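Local atomic coordinates of metal-dependent hydrolase (Lactobacillus plantarum, PDB entry 2F6K), a protein that probably acts as a manganese-dependent lyase or hydrolase of the amidohydrolase family, related to the decarboxylase that removes carbon dioxide from aminocarboxymuconate semialdehyde. Residues I4-H9 and D299-L304; T8-T13 and P33-Q38; Y51-L56 and G92-L97; Q148-L153 and K200-H205; D179-F184 and A206-G211. All blocks are in the same frame, centred on the assembly; numbering follows the deposited sequence.

Interaction 1 (I4-H9 and D299-L304); sequences IDFHTH and DNAHRL. With MN (manganese (II) ion), chain C.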
# COMPACT_ATOMS: atom_id res chain seq x y z
N ILE A 4 -23.65 31.34 -10.45
CA ILE A 4 -24.07 29.97 -10.73
C ILE A 4 -23.00 29.12 -10.03
O ILE A 4 -21.81 29.28 -10.30
CB ILE A 4 -24.09 29.65 -12.24
CG1 ILE A 4 -25.22 30.44 -12.92
CG2 ILE A 4 -24.31 28.16 -12.45
CD1 ILE A 4 -25.21 30.35 -14.43
N ASP A 5 -23.43 28.23 -9.14
CA ASP A 5 -22.52 27.37 -8.37
C ASP A 5 -22.32 26.00 -9.02
O ASP A 5 -23.25 25.20 -9.06
CB ASP A 5 -23.10 27.19 -6.97
CG ASP A 5 -22.06 26.74 -5.96
OD1 ASP A 5 -21.03 26.14 -6.38
OD2 ASP A 5 -22.29 26.98 -4.75
N PHE A 6 -21.11 25.71 -9.49
CA PHE A 6 -20.88 24.41 -10.13
C PHE A 6 -20.22 23.36 -9.25
O PHE A 6 -19.85 22.28 -9.74
CB PHE A 6 -20.07 24.59 -11.41
CG PHE A 6 -20.79 24.15 -12.64
CD1 PHE A 6 -21.25 25.08 -13.57
CD2 PHE A 6 -21.02 22.79 -12.88
CE1 PHE A 6 -21.94 24.68 -14.71
CE2 PHE A 6 -21.71 22.38 -14.03
CZ PHE A 6 -22.17 23.32 -14.94
N HIS A 7 -20.06 23.66 -7.97
CA HIS A 7 -19.45 22.73 -7.04
C HIS A 7 -20.12 22.94 -5.69
O HIS A 7 -19.64 23.70 -4.85
CB HIS A 7 -17.94 22.96 -6.93
CG HIS A 7 -17.21 21.92 -6.13
ND1 HIS A 7 -15.95 21.47 -6.46
CD2 HIS A 7 -17.55 21.26 -5.00
CE1 HIS A 7 -15.54 20.59 -5.57
NE2 HIS A 7 -16.50 20.44 -4.67
N THR A 8 -21.25 22.27 -5.51
CA THR A 8 -22.02 22.37 -4.28
C THR A 8 -22.62 20.98 -4.08
O THR A 8 -22.93 20.29 -5.05
CB THR A 8 -23.08 23.50 -4.42
OG1 THR A 8 -23.95 23.48 -3.28
CG2 THR A 8 -23.88 23.34 -5.71
N HIS A 9 -22.78 20.55 -2.82
CA HIS A 9 -23.27 19.20 -2.58
C HIS A 9 -24.56 18.97 -1.77
O HIS A 9 -25.06 19.87 -1.09
CB HIS A 9 -22.16 18.38 -1.90
CG HIS A 9 -20.85 18.42 -2.62
ND1 HIS A 9 -20.67 17.91 -3.89
CD2 HIS A 9 -19.63 18.88 -2.23
CE1 HIS A 9 -19.41 18.05 -4.25
NE2 HIS A 9 -18.76 18.64 -3.26
N ASP A 299 -21.22 34.16 -16.42
CA ASP A 299 -21.11 33.94 -17.86
C ASP A 299 -20.61 32.57 -18.32
O ASP A 299 -21.27 31.92 -19.13
CB ASP A 299 -20.27 35.05 -18.50
CG ASP A 299 -20.86 36.45 -18.29
OD1 ASP A 299 -22.09 36.56 -18.08
OD2 ASP A 299 -20.10 37.44 -18.34
N ASN A 300 -19.47 32.13 -17.82
CA ASN A 300 -18.94 30.84 -18.23
C ASN A 300 -19.91 29.68 -17.97
O ASN A 300 -20.15 28.87 -18.86
CB ASN A 300 -17.59 30.58 -17.57
CG ASN A 300 -16.54 31.58 -18.02
OD1 ASN A 300 -16.72 32.23 -19.05
ND2 ASN A 300 -15.45 31.69 -17.27
N ALA A 301 -20.47 29.62 -16.77
CA ALA A 301 -21.42 28.56 -16.44
C ALA A 301 -22.61 28.65 -17.38
O ALA A 301 -22.99 27.67 -18.04
CB ALA A 301 -21.89 28.71 -15.00
N HIS A 302 -23.21 29.84 -17.44
CA HIS A 302 -24.37 30.08 -18.29
C HIS A 302 -24.17 29.64 -19.74
O HIS A 302 -25.05 29.02 -20.33
CB HIS A 302 -24.74 31.56 -18.27
CG HIS A 302 -25.96 31.88 -19.07
ND1 HIS A 302 -27.21 31.43 -18.73
CD2 HIS A 302 -26.11 32.57 -20.22
CE1 HIS A 302 -28.09 31.83 -19.63
NE2 HIS A 302 -27.44 32.53 -20.55
N ARG A 303 -23.01 29.97 -20.31
CA ARG A 303 -22.72 29.61 -21.69
C ARG A 303 -22.67 28.10 -21.85
O ARG A 303 -23.18 27.54 -22.82
CB ARG A 303 -21.39 30.22 -22.13
CG ARG A 303 -21.04 29.96 -23.58
CD ARG A 303 -19.69 30.53 -23.94
NE ARG A 303 -19.58 31.94 -23.60
CZ ARG A 303 -18.89 32.42 -22.57
NH1 ARG A 303 -18.23 31.59 -21.77
NH2 ARG A 303 -18.84 33.73 -22.35
N LEU A 304 -22.06 27.44 -20.87
CA LEU A 304 -21.92 25.99 -20.86
C LEU A 304 -23.27 25.30 -20.67
O LEU A 304 -23.50 24.24 -21.24
CB LEU A 304 -20.96 25.58 -19.75
CG LEU A 304 -20.58 24.11 -19.56
CD1 LEU A 304 -19.77 23.60 -20.74
CD2 LEU A 304 -19.77 23.98 -18.28
MN MN C . -16.51 18.99 -3.11
O HOH W 1 -14.54 19.25 -2.48
O HOH W 2 -16.82 17.86 -1.12

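Interaction 2 (T8-T13 and P33-Q38); sequences THYLPT and PEWTPQ. With MN (manganese (II) ion), chain C.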
# COMPACT_ATOMS: atom_id res chain seq x y z
N THR A 8 -21.25 22.27 -5.51
CA THR A 8 -22.02 22.37 -4.28
C THR A 8 -22.62 20.98 -4.08
O THR A 8 -22.93 20.29 -5.05
CB THR A 8 -23.08 23.50 -4.42
OG1 THR A 8 -23.95 23.48 -3.28
CG2 THR A 8 -23.88 23.34 -5.71
N HIS A 9 -22.78 20.55 -2.82
CA HIS A 9 -23.27 19.20 -2.58
C HIS A 9 -24.56 18.97 -1.77
O HIS A 9 -25.06 19.87 -1.09
CB HIS A 9 -22.16 18.38 -1.90
CG HIS A 9 -20.85 18.42 -2.62
ND1 HIS A 9 -20.67 17.91 -3.89
CD2 HIS A 9 -19.63 18.88 -2.23
CE1 HIS A 9 -19.41 18.05 -4.25
NE2 HIS A 9 -18.76 18.64 -3.26
N TYR A 10 -25.06 17.74 -1.86
CA TYR A 10 -26.26 17.33 -1.13
C TYR A 10 -25.98 15.93 -0.57
O TYR A 10 -25.12 15.22 -1.08
CB TYR A 10 -27.48 17.30 -2.06
CG TYR A 10 -27.44 16.29 -3.19
CD1 TYR A 10 -28.36 15.24 -3.25
CD2 TYR A 10 -26.49 16.38 -4.20
CE1 TYR A 10 -28.34 14.32 -4.29
CE2 TYR A 10 -26.46 15.46 -5.24
CZ TYR A 10 -27.38 14.43 -5.28
OH TYR A 10 -27.36 13.53 -6.32
N LEU A 11 -26.71 15.54 0.47
CA LEU A 11 -26.50 14.23 1.07
C LEU A 11 -27.80 13.46 1.30
O LEU A 11 -28.53 13.73 2.24
CB LEU A 11 -25.76 14.35 2.41
CG LEU A 11 -24.28 14.76 2.39
CD1 LEU A 11 -24.13 16.24 2.09
CD2 LEU A 11 -23.64 14.45 3.72
N PRO A 12 -28.11 12.49 0.41
CA PRO A 12 -29.32 11.68 0.54
C PRO A 12 -29.28 10.94 1.88
O PRO A 12 -28.20 10.60 2.37
CB PRO A 12 -29.21 10.71 -0.64
CG PRO A 12 -28.50 11.52 -1.68
CD PRO A 12 -27.41 12.19 -0.85
N THR A 13 -30.43 10.69 2.48
CA THR A 13 -30.44 10.01 3.76
C THR A 13 -29.80 8.63 3.68
O THR A 13 -29.08 8.22 4.59
CB THR A 13 -31.87 9.90 4.33
OG1 THR A 13 -32.75 9.41 3.32
CG2 THR A 13 -32.35 11.26 4.80
N PRO A 33 -20.97 16.58 7.14
CA PRO A 33 -21.83 17.74 7.42
C PRO A 33 -23.32 17.44 7.36
O PRO A 33 -23.75 16.54 6.64
CB PRO A 33 -21.39 18.74 6.36
CG PRO A 33 -21.11 17.86 5.20
CD PRO A 33 -20.35 16.70 5.81
N GLU A 34 -24.11 18.20 8.12
CA GLU A 34 -25.56 18.04 8.11
C GLU A 34 -26.09 18.80 6.90
O GLU A 34 -25.50 19.81 6.50
CB GLU A 34 -26.19 18.59 9.39
CG GLU A 34 -25.69 17.95 10.66
CD GLU A 34 -26.46 18.40 11.88
OE1 GLU A 34 -26.82 19.60 11.95
OE2 GLU A 34 -26.69 17.57 12.78
N TRP A 35 -27.19 18.34 6.33
CA TRP A 35 -27.72 19.00 5.15
C TRP A 35 -29.19 18.71 4.84
O TRP A 35 -29.69 17.62 5.11
CB TRP A 35 -26.88 18.59 3.93
CG TRP A 35 -27.35 19.18 2.65
CD1 TRP A 35 -26.93 20.35 2.08
CD2 TRP A 35 -28.37 18.65 1.79
NE1 TRP A 35 -27.63 20.59 0.92
CE2 TRP A 35 -28.52 19.56 0.72
CE3 TRP A 35 -29.17 17.51 1.82
CZ2 TRP A 35 -29.44 19.36 -0.32
CZ3 TRP A 35 -30.09 17.30 0.79
CH2 TRP A 35 -30.22 18.23 -0.26
N THR A 36 -29.86 19.70 4.28
CA THR A 36 -31.26 19.60 3.85
C THR A 36 -31.29 20.53 2.66
O THR A 36 -30.39 21.34 2.49
CB THR A 36 -32.28 20.12 4.90
OG1 THR A 36 -32.16 21.54 5.03
CG2 THR A 36 -32.08 19.44 6.25
N PRO A 37 -32.32 20.43 1.81
CA PRO A 37 -32.37 21.34 0.65
C PRO A 37 -32.44 22.82 1.06
O PRO A 37 -31.92 23.71 0.37
CB PRO A 37 -33.62 20.89 -0.08
CG PRO A 37 -33.67 19.40 0.23
CD PRO A 37 -33.30 19.34 1.69
N GLN A 38 -33.10 23.08 2.18
CA GLN A 38 -33.22 24.45 2.68
C GLN A 38 -31.89 25.15 3.04
O GLN A 38 -31.77 26.38 2.94
CB GLN A 38 -34.13 24.51 3.89
CG GLN A 38 -35.57 24.20 3.59
CD GLN A 38 -36.16 25.02 2.45
OE1 GLN A 38 -35.96 26.23 2.33
NE2 GLN A 38 -36.92 24.35 1.60
MN MN C . -16.51 18.99 -3.11
O HOH W 3 -28.71 14.69 4.84
O HOH W 1 -14.54 19.25 -2.48
O HOH W 2 -16.82 17.86 -1.12

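Interaction 3 (Y51-L56 and G92-L97); sequences YSILSL and GYLASL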
# COMPACT_ATOMS: atom_id res chain seq x y z
N TYR A 51 -28.38 29.99 -9.11
CA TYR A 51 -28.49 28.60 -9.56
C TYR A 51 -27.32 27.74 -9.09
O TYR A 51 -26.16 28.14 -9.20
CB TYR A 51 -28.56 28.58 -11.09
CG TYR A 51 -29.05 27.28 -11.68
CD1 TYR A 51 -30.39 26.90 -11.55
CD2 TYR A 51 -28.18 26.43 -12.38
CE1 TYR A 51 -30.86 25.72 -12.12
CE2 TYR A 51 -28.64 25.24 -12.95
CZ TYR A 51 -29.98 24.90 -12.81
OH TYR A 51 -30.46 23.73 -13.38
N SER A 52 -27.65 26.55 -8.59
CA SER A 52 -26.64 25.61 -8.11
C SER A 52 -26.75 24.26 -8.81
O SER A 52 -27.85 23.70 -8.93
CB SER A 52 -26.80 25.36 -6.60
OG SER A 52 -26.60 26.53 -5.82
N ILE A 53 -25.62 23.73 -9.29
CA ILE A 53 -25.66 22.42 -9.92
C ILE A 53 -25.19 21.41 -8.87
O ILE A 53 -24.00 21.23 -8.67
CB ILE A 53 -24.73 22.31 -11.15
CG1 ILE A 53 -25.23 23.23 -12.27
CG2 ILE A 53 -24.70 20.86 -11.65
CD1 ILE A 53 -25.05 24.69 -12.00
N LEU A 54 -26.15 20.77 -8.21
CA LEU A 54 -25.83 19.81 -7.16
C LEU A 54 -25.14 18.53 -7.63
O LEU A 54 -25.36 18.05 -8.75
CB LEU A 54 -27.12 19.44 -6.41
CG LEU A 54 -27.81 20.61 -5.69
CD1 LEU A 54 -29.19 20.18 -5.27
CD2 LEU A 54 -26.99 21.05 -4.48
N SER A 55 -24.29 17.99 -6.77
CA SER A 55 -23.57 16.76 -7.06
C SER A 55 -23.25 16.04 -5.75
O SER A 55 -23.14 16.67 -4.70
CB SER A 55 -22.27 17.04 -7.81
OG SER A 55 -21.30 17.59 -6.94
N LEU A 56 -23.09 14.73 -5.83
CA LEU A 56 -22.77 13.93 -4.66
C LEU A 56 -21.26 14.03 -4.45
O LEU A 56 -20.48 13.87 -5.40
CB LEU A 56 -23.18 12.47 -4.90
CG LEU A 56 -23.18 11.50 -3.72
CD1 LEU A 56 -24.25 11.91 -2.71
CD2 LEU A 56 -23.44 10.10 -4.22
N GLY A 92 -30.25 22.27 -9.94
CA GLY A 92 -30.05 21.32 -11.01
C GLY A 92 -29.15 20.24 -10.41
O GLY A 92 -28.79 20.32 -9.23
N TYR A 93 -28.78 19.24 -11.19
CA TYR A 93 -27.92 18.21 -10.64
C TYR A 93 -27.13 17.42 -11.66
O TYR A 93 -27.52 17.33 -12.83
CB TYR A 93 -28.73 17.22 -9.79
CG TYR A 93 -29.45 16.16 -10.59
CD1 TYR A 93 -30.54 16.47 -11.41
CD2 TYR A 93 -29.05 14.82 -10.52
CE1 TYR A 93 -31.23 15.48 -12.12
CE2 TYR A 93 -29.72 13.83 -11.23
CZ TYR A 93 -30.81 14.16 -12.03
OH TYR A 93 -31.48 13.17 -12.71
N LEU A 94 -26.03 16.86 -11.18
CA LEU A 94 -25.15 16.00 -11.96
C LEU A 94 -25.38 14.60 -11.39
O LEU A 94 -25.36 14.40 -10.17
CB LEU A 94 -23.69 16.41 -11.77
CG LEU A 94 -23.28 17.75 -12.36
CD1 LEU A 94 -21.83 18.03 -12.00
CD2 LEU A 94 -23.48 17.73 -13.88
N ALA A 95 -25.60 13.63 -12.26
CA ALA A 95 -25.84 12.27 -11.81
C ALA A 95 -24.56 11.53 -11.41
O ALA A 95 -23.49 11.75 -11.99
CB ALA A 95 -26.56 11.49 -12.88
N SER A 96 -24.67 10.65 -10.42
CA SER A 96 -23.54 9.84 -9.99
C SER A 96 -23.61 8.55 -10.81
O SER A 96 -24.66 8.22 -11.37
CB SER A 96 -23.62 9.51 -8.50
OG SER A 96 -23.38 10.67 -7.71
N LEU A 97 -22.50 7.82 -10.90
CA LEU A 97 -22.46 6.59 -11.67
C LEU A 97 -22.02 5.41 -10.82
O LEU A 97 -21.13 5.52 -9.97
CB LEU A 97 -21.50 6.75 -12.85
CG LEU A 97 -21.75 7.90 -13.82
CD1 LEU A 97 -20.71 7.87 -14.93
CD2 LEU A 97 -23.14 7.80 -14.40
O HOH W 4 -24.62 13.03 -8.04

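Interaction 4 (Q148-L153 and K200-H205); sequences QAIVAL and KVIIPH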
# COMPACT_ATOMS: atom_id res chain seq x y z
N GLN A 148 -22.01 14.57 -25.62
CA GLN A 148 -21.27 15.80 -25.35
C GLN A 148 -21.55 16.20 -23.91
O GLN A 148 -21.76 17.37 -23.61
CB GLN A 148 -21.74 16.92 -26.28
CG GLN A 148 -21.39 16.69 -27.73
CD GLN A 148 -22.39 17.33 -28.67
OE1 GLN A 148 -23.54 16.90 -28.74
NE2 GLN A 148 -21.96 18.36 -29.39
N ALA A 149 -21.55 15.21 -23.03
CA ALA A 149 -21.83 15.40 -21.62
C ALA A 149 -20.78 16.15 -20.79
O ALA A 149 -19.57 16.13 -21.09
CB ALA A 149 -22.12 14.04 -20.99
N ILE A 150 -21.26 16.81 -19.76
CA ILE A 150 -20.41 17.51 -18.82
C ILE A 150 -20.01 16.42 -17.80
O ILE A 150 -20.88 15.72 -17.27
CB ILE A 150 -21.18 18.61 -18.07
CG1 ILE A 150 -21.52 19.76 -19.03
CG2 ILE A 150 -20.36 19.12 -16.88
CD1 ILE A 150 -22.57 20.70 -18.50
N VAL A 151 -18.72 16.26 -17.56
CA VAL A 151 -18.24 15.27 -16.60
C VAL A 151 -17.41 16.00 -15.56
O VAL A 151 -16.32 16.52 -15.85
CB VAL A 151 -17.39 14.20 -17.29
CG1 VAL A 151 -16.73 13.32 -16.25
CG2 VAL A 151 -18.25 13.35 -18.20
N ALA A 152 -17.92 16.06 -14.33
CA ALA A 152 -17.21 16.74 -13.26
C ALA A 152 -16.50 15.75 -12.35
O ALA A 152 -17.15 14.92 -11.70
CB ALA A 152 -18.17 17.60 -12.44
N LEU A 153 -15.17 15.85 -12.30
CA LEU A 153 -14.37 14.99 -11.45
C LEU A 153 -14.46 15.50 -10.02
O LEU A 153 -14.54 16.71 -9.79
CB LEU A 153 -12.89 15.03 -11.85
CG LEU A 153 -12.40 14.65 -13.24
CD1 LEU A 153 -10.87 14.60 -13.23
CD2 LEU A 153 -12.96 13.31 -13.65
N LYS A 200 -17.10 17.43 -21.86
CA LYS A 200 -16.64 18.66 -21.25
C LYS A 200 -16.29 18.32 -19.81
O LYS A 200 -17.16 18.17 -18.96
CB LYS A 200 -17.74 19.71 -21.29
CG LYS A 200 -18.19 20.03 -22.70
CD LYS A 200 -19.61 20.58 -22.71
CE LYS A 200 -20.02 20.94 -24.12
NZ LYS A 200 -19.70 19.83 -25.07
N VAL A 201 -14.99 18.17 -19.57
CA VAL A 201 -14.48 17.80 -18.26
C VAL A 201 -14.18 18.97 -17.34
O VAL A 201 -13.38 19.84 -17.66
CB VAL A 201 -13.19 16.96 -18.44
CG1 VAL A 201 -12.60 16.60 -17.09
CG2 VAL A 201 -13.51 15.72 -19.24
N ILE A 202 -14.84 18.98 -16.19
CA ILE A 202 -14.61 20.02 -15.19
C ILE A 202 -13.65 19.45 -14.14
O ILE A 202 -13.98 18.46 -13.47
CB ILE A 202 -15.92 20.41 -14.47
CG1 ILE A 202 -16.94 20.96 -15.47
CG2 ILE A 202 -15.63 21.43 -13.37
CD1 ILE A 202 -18.31 21.27 -14.85
N ILE A 203 -12.47 20.04 -14.01
CA ILE A 203 -11.51 19.60 -13.00
C ILE A 203 -11.65 20.56 -11.81
O ILE A 203 -11.45 21.77 -11.94
CB ILE A 203 -10.08 19.61 -13.58
CG1 ILE A 203 -9.99 18.58 -14.71
CG2 ILE A 203 -9.07 19.27 -12.50
CD1 ILE A 203 -8.67 18.55 -15.43
N PRO A 204 -12.02 20.04 -10.64
CA PRO A 204 -12.23 20.82 -9.41
C PRO A 204 -11.02 21.47 -8.76
O PRO A 204 -9.86 21.13 -9.05
CB PRO A 204 -12.88 19.81 -8.48
CG PRO A 204 -12.14 18.56 -8.83
CD PRO A 204 -12.11 18.59 -10.35
N HIS A 205 -11.31 22.42 -7.87
CA HIS A 205 -10.31 23.14 -7.09
C HIS A 205 -9.19 23.78 -7.89
O HIS A 205 -8.00 23.62 -7.57
CB HIS A 205 -9.73 22.20 -6.03
CG HIS A 205 -10.77 21.52 -5.19
ND1 HIS A 205 -10.90 20.15 -5.12
CD2 HIS A 205 -11.75 22.02 -4.40
CE1 HIS A 205 -11.90 19.83 -4.33
NE2 HIS A 205 -12.44 20.95 -3.87

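Interaction 5 (D179-F184 and A206-G211); sequences DTTMTF and AGAFLG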
# COMPACT_ATOMS: atom_id res chain seq x y z
N ASP A 179 -4.84 13.29 -5.59
CA ASP A 179 -5.67 12.41 -6.40
C ASP A 179 -6.16 13.03 -7.70
O ASP A 179 -6.15 12.38 -8.74
CB ASP A 179 -6.86 11.89 -5.60
CG ASP A 179 -7.14 10.43 -5.89
OD1 ASP A 179 -6.26 9.58 -5.62
OD2 ASP A 179 -8.23 10.12 -6.40
N THR A 180 -6.59 14.29 -7.64
CA THR A 180 -7.06 14.97 -8.83
C THR A 180 -5.91 15.05 -9.81
O THR A 180 -6.08 14.82 -11.01
CB THR A 180 -7.56 16.39 -8.52
OG1 THR A 180 -8.78 16.30 -7.78
CG2 THR A 180 -7.80 17.17 -9.81
N THR A 181 -4.72 15.35 -9.29
CA THR A 181 -3.54 15.48 -10.11
C THR A 181 -3.16 14.16 -10.77
O THR A 181 -2.86 14.11 -11.97
CB THR A 181 -2.34 15.99 -9.29
OG1 THR A 181 -2.72 17.15 -8.55
CG2 THR A 181 -1.19 16.35 -10.23
N MSE A 182 -3.18 13.09 -9.99
CA MSE A 182 -2.83 11.79 -10.54
C MSE A 182 -3.85 11.38 -11.60
O MSE A 182 -3.49 10.84 -12.65
CB MSE A 182 -2.76 10.73 -9.44
CG MSE A 182 -1.67 10.98 -8.40
SE MSE A 182 -1.37 9.45 -7.21
CE MSE A 182 -2.83 9.71 -5.97
N THR A 183 -5.13 11.67 -11.34
CA THR A 183 -6.18 11.32 -12.27
C THR A 183 -6.09 12.06 -13.61
O THR A 183 -6.29 11.45 -14.66
CB THR A 183 -7.57 11.57 -11.66
OG1 THR A 183 -7.71 10.78 -10.46
CG2 THR A 183 -8.67 11.16 -12.64
N PHE A 184 -5.78 13.35 -13.57
CA PHE A 184 -5.64 14.13 -14.80
C PHE A 184 -4.56 13.54 -15.70
O PHE A 184 -4.74 13.39 -16.90
CB PHE A 184 -5.27 15.58 -14.48
CG PHE A 184 -5.04 16.43 -15.69
CD1 PHE A 184 -6.11 16.87 -16.46
CD2 PHE A 184 -3.76 16.82 -16.05
CE1 PHE A 184 -5.92 17.69 -17.57
CE2 PHE A 184 -3.55 17.65 -17.16
CZ PHE A 184 -4.63 18.08 -17.92
N ALA A 206 -9.55 24.50 -8.94
CA ALA A 206 -8.58 25.19 -9.78
C ALA A 206 -7.45 24.30 -10.32
O ALA A 206 -6.32 24.76 -10.49
CB ALA A 206 -7.99 26.36 -9.01
N GLY A 207 -7.76 23.04 -10.59
CA GLY A 207 -6.77 22.14 -11.15
C GLY A 207 -5.78 21.51 -10.20
O GLY A 207 -4.78 20.93 -10.63
N ALA A 208 -6.07 21.61 -8.90
CA ALA A 208 -5.20 21.05 -7.87
C ALA A 208 -3.75 21.45 -8.13
O ALA A 208 -3.43 22.64 -8.08
CB ALA A 208 -5.34 19.53 -7.83
N PHE A 209 -2.88 20.49 -8.42
CA PHE A 209 -1.47 20.77 -8.67
C PHE A 209 -1.09 20.92 -10.14
O PHE A 209 0.09 21.08 -10.46
CB PHE A 209 -0.60 19.65 -8.08
CG PHE A 209 -0.67 19.55 -6.58
CD1 PHE A 209 -0.59 18.30 -5.96
CD2 PHE A 209 -0.84 20.68 -5.79
CE1 PHE A 209 -0.68 18.19 -4.58
CE2 PHE A 209 -0.93 20.58 -4.40
CZ PHE A 209 -0.85 19.32 -3.80
N LEU A 210 -2.07 20.87 -11.03
CA LEU A 210 -1.77 21.01 -12.45
C LEU A 210 -0.97 22.29 -12.75
O LEU A 210 -0.06 22.28 -13.58
CB LEU A 210 -3.05 20.96 -13.29
CG LEU A 210 -3.86 19.67 -13.14
CD1 LEU A 210 -4.93 19.59 -14.23
CD2 LEU A 210 -2.92 18.47 -13.23
N GLY A 211 -1.31 23.38 -12.07
CA GLY A 211 -0.62 24.64 -12.28
C GLY A 211 0.89 24.52 -12.16
O GLY A 211 1.63 25.29 -12.77

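Interaction 1 (I4-H9 and D299-L304)
The methyl CB of Ala301 on helix 290-306 is the bump of this contact, and Ile4 and Phe6 of strand 3-9 form the hollow that takes it. Ile4 closes round it with both branches: CG2 stands 3.6 Å from Ala301 CB, while CD1 reaches on to the helix backbone, 3.6 Å from His302 N. The Phe6 ring turns its edge to the same methyl, with CD1 4.0 Å from Ala301 CB. One helical turn on, Leu304 CD2 is a second, looser projection of the helix, meeting the Phe6 ring obliquely, 4.2 Å from its CZ. Leu304 gets there with CG anti to its backbone N (chi1 -177°). At Phe6 and His7 the chain turns a corner, where Asp5 OD1 accepts from His7 N in an Asx turn. His7 and His9 bind manganese through NE2, together with His154 and Asp266, without touching residues 299-304. Side-chain contact between the segments is apolar, so fit holds it, with a backbone bond from Ile4 to Phe297 as a further tie.

Interaction 2 (T8-T13 and P33-Q38)
Tyr10 CB makes a CH-pi contact with one face of the Trp35 indole, 3.5 Å from the centroid of its six-membered ring and 21° off the normal. The backbone Leu11 N lies over the same face, within 3.4 Å of Trp35 CE3, so the main chain covers part of it. Trp35 CG is anti to its backbone N (chi1 179°), which carries the indole toward the 8-13 chain; Pro37 N lies over its opposite face. Apolar contacts come from the parted branches of Leu11, CD1 going to Trp35 CB at 4.1 Å and CD2 to Pro33 CG at 4.5 Å; Pro33 O is a van der Waals neighbour of Leu11 CD2, at 3.6 Å. Among polar links, water 3 donates to both Leu11 O (2.8 Å) and Trp35 O (3.1 Å). Trp35 NE1 passes close to His9 O at a poor angle and bonds instead to Thr40 OG1. His9 NE2 binds manganese, and its ND1 is held by Ser55 O. The contact lays the loop before helix 37-46 over the chain leaving strand 3-9, while Tyr10 OH reaches Ala76 O on helix 66-86 and its ring packs on Leu54 of strand 49-55.

Interaction 3 (Y51-L56 and G92-L97)
Strands 51-55 and 92-95 run parallel, their axes 4.1 Å apart at closest and inclined by 25°, as the second and third strands of the TIM barrel joined by a right-handed beta-alpha-beta crossover through helix 66-86. Three backbone bonds zip them: Gly92 N to Ser52 O, Leu54 N to Gly92 O and Leu94 N to Leu54 O, the last at 2.8 Å. Leu94 N meets Leu54 O almost head-on, whereas Leu54 N stands 47° out of the plane of the Gly92 carbonyl. Next to the register pair Ile53 and Gly92, Tyr51 lays its hydroxyl over the bare glycine, OH 3.4 Å from Gly92 CA. Ile53 CG2, anti to the backbone N, presses on the branch point of Leu94, 3.5 Å from its CG. Beyond the last strand bond a water takes over the pairing. Water 4 accepts from Leu56 N, donates to Leu94 O at 2.6 Å, and hydrogen-bonds Ser96 OG at 2.7 Å, while that same OG rests 3.3 Å from Leu56 CB.

Interaction 4 (Q148-L153 and K200-H205)
Val151 N donates to Lys200 O at 2.8 Å with an angle of 166°, approaching from above the carbonyl plane; the same oxygen also receives a CA-H contact from Ile150 CA at 3.3 Å. Three further backbone bonds extend the ladder: Lys200 N to Ala149 O, Ile202 N to Val151 O, and Leu153 N to Ile202 O. These are the fifth and sixth strands of the parallel TIM barrel, 150-154 and 200-203, and the short segments incline at 21°. Lys200, Ile202, Ile150 and Ala152 share one face. There Ile150 CG2 touches the tip of Ile202, 3.6 Å from its CD1, and Ile202 CB lies 4.1 Å from Ala152 CB. The Lys200 chain runs back along the start of the neighbouring strand and bends at its last torsion (chi4 48°), bringing NZ to 3.5 Å from Gln148 O, without a bond; NZ has a weak bond to Asn198 O. Gln148, with positive phi, ends helix 138-145 in a Schellman motif. The other face carries Val151 and Val201, with Leu153 CG 4.3 Å from Val201 CG1. Where the strands end toward the metal, Pro204 abuts the Leu153 oxygen, its CD 3.1 Å from Leu153 O, and the His205 ring meets that of His7.

Interaction 5 (D179-F184 and A206-G211)
Leu210 CD1 makes a CH-pi contact over the face of the Phe184 ring, 3.5 Å from the centroid and 12° off the normal, while CD2 reaches the rim, 3.4 Å from Phe184 CD2. Both methyls touch the ring, and CD2 also meets Thr181 CG2. Phe184 CG is anti to its backbone N (chi1 177°), which swings the ring off helix 171-189 toward Leu210. A turn back along that helix, Thr181 uses OG1 against the other segment, accepting a weak bond from Phe209 N at 3.3 Å; its firmer partner is Phe177 O. Thr180 CB and Ala208 CB meet at 3.9 Å. What presents these groups is a type II' turn from Gly207 to Leu210, closed by Leu210 N to Gly207 O at 2.7 Å; Ala208 holds its i+1 position with positive phi, which aims CB at helix 171-189. Farther out, Phe209 packs edge-to-face on Phe177 and stacks on Phe209 of a second subunit, so the turn lies at the subunit interface. The contact sits between helix 171-189 and the start of helix 210-225, with Ile203 of strand 200-203 packing against Thr180, Phe184 and Leu210, and helix 229-235 packing against Phe184 and Leu210 through Met233.

Overall arrangement
From the N terminus, strand 3-9 enters both interaction 1 and interaction 2, which share Thr8 and His9. Interaction 2 closes first, over a short loop, and interaction 3 follows in series, pairing the next two barrel strands; His9 ND1 to Ser55 O ties the two. Interactions 4 and 5 cross: segment 179-184 lies between the paired strands of interaction 4 in sequence, and 206-211 follows them; the two also touch where Ile203 packs on Phe184. Interaction 1 closes the longest loop, bringing the C-terminal helix back to the first strand and enclosing interactions 3, 4 and 5. It touches interaction 4 where Phe6 meets Ile202 and His7 meets His205, across the barrel interior.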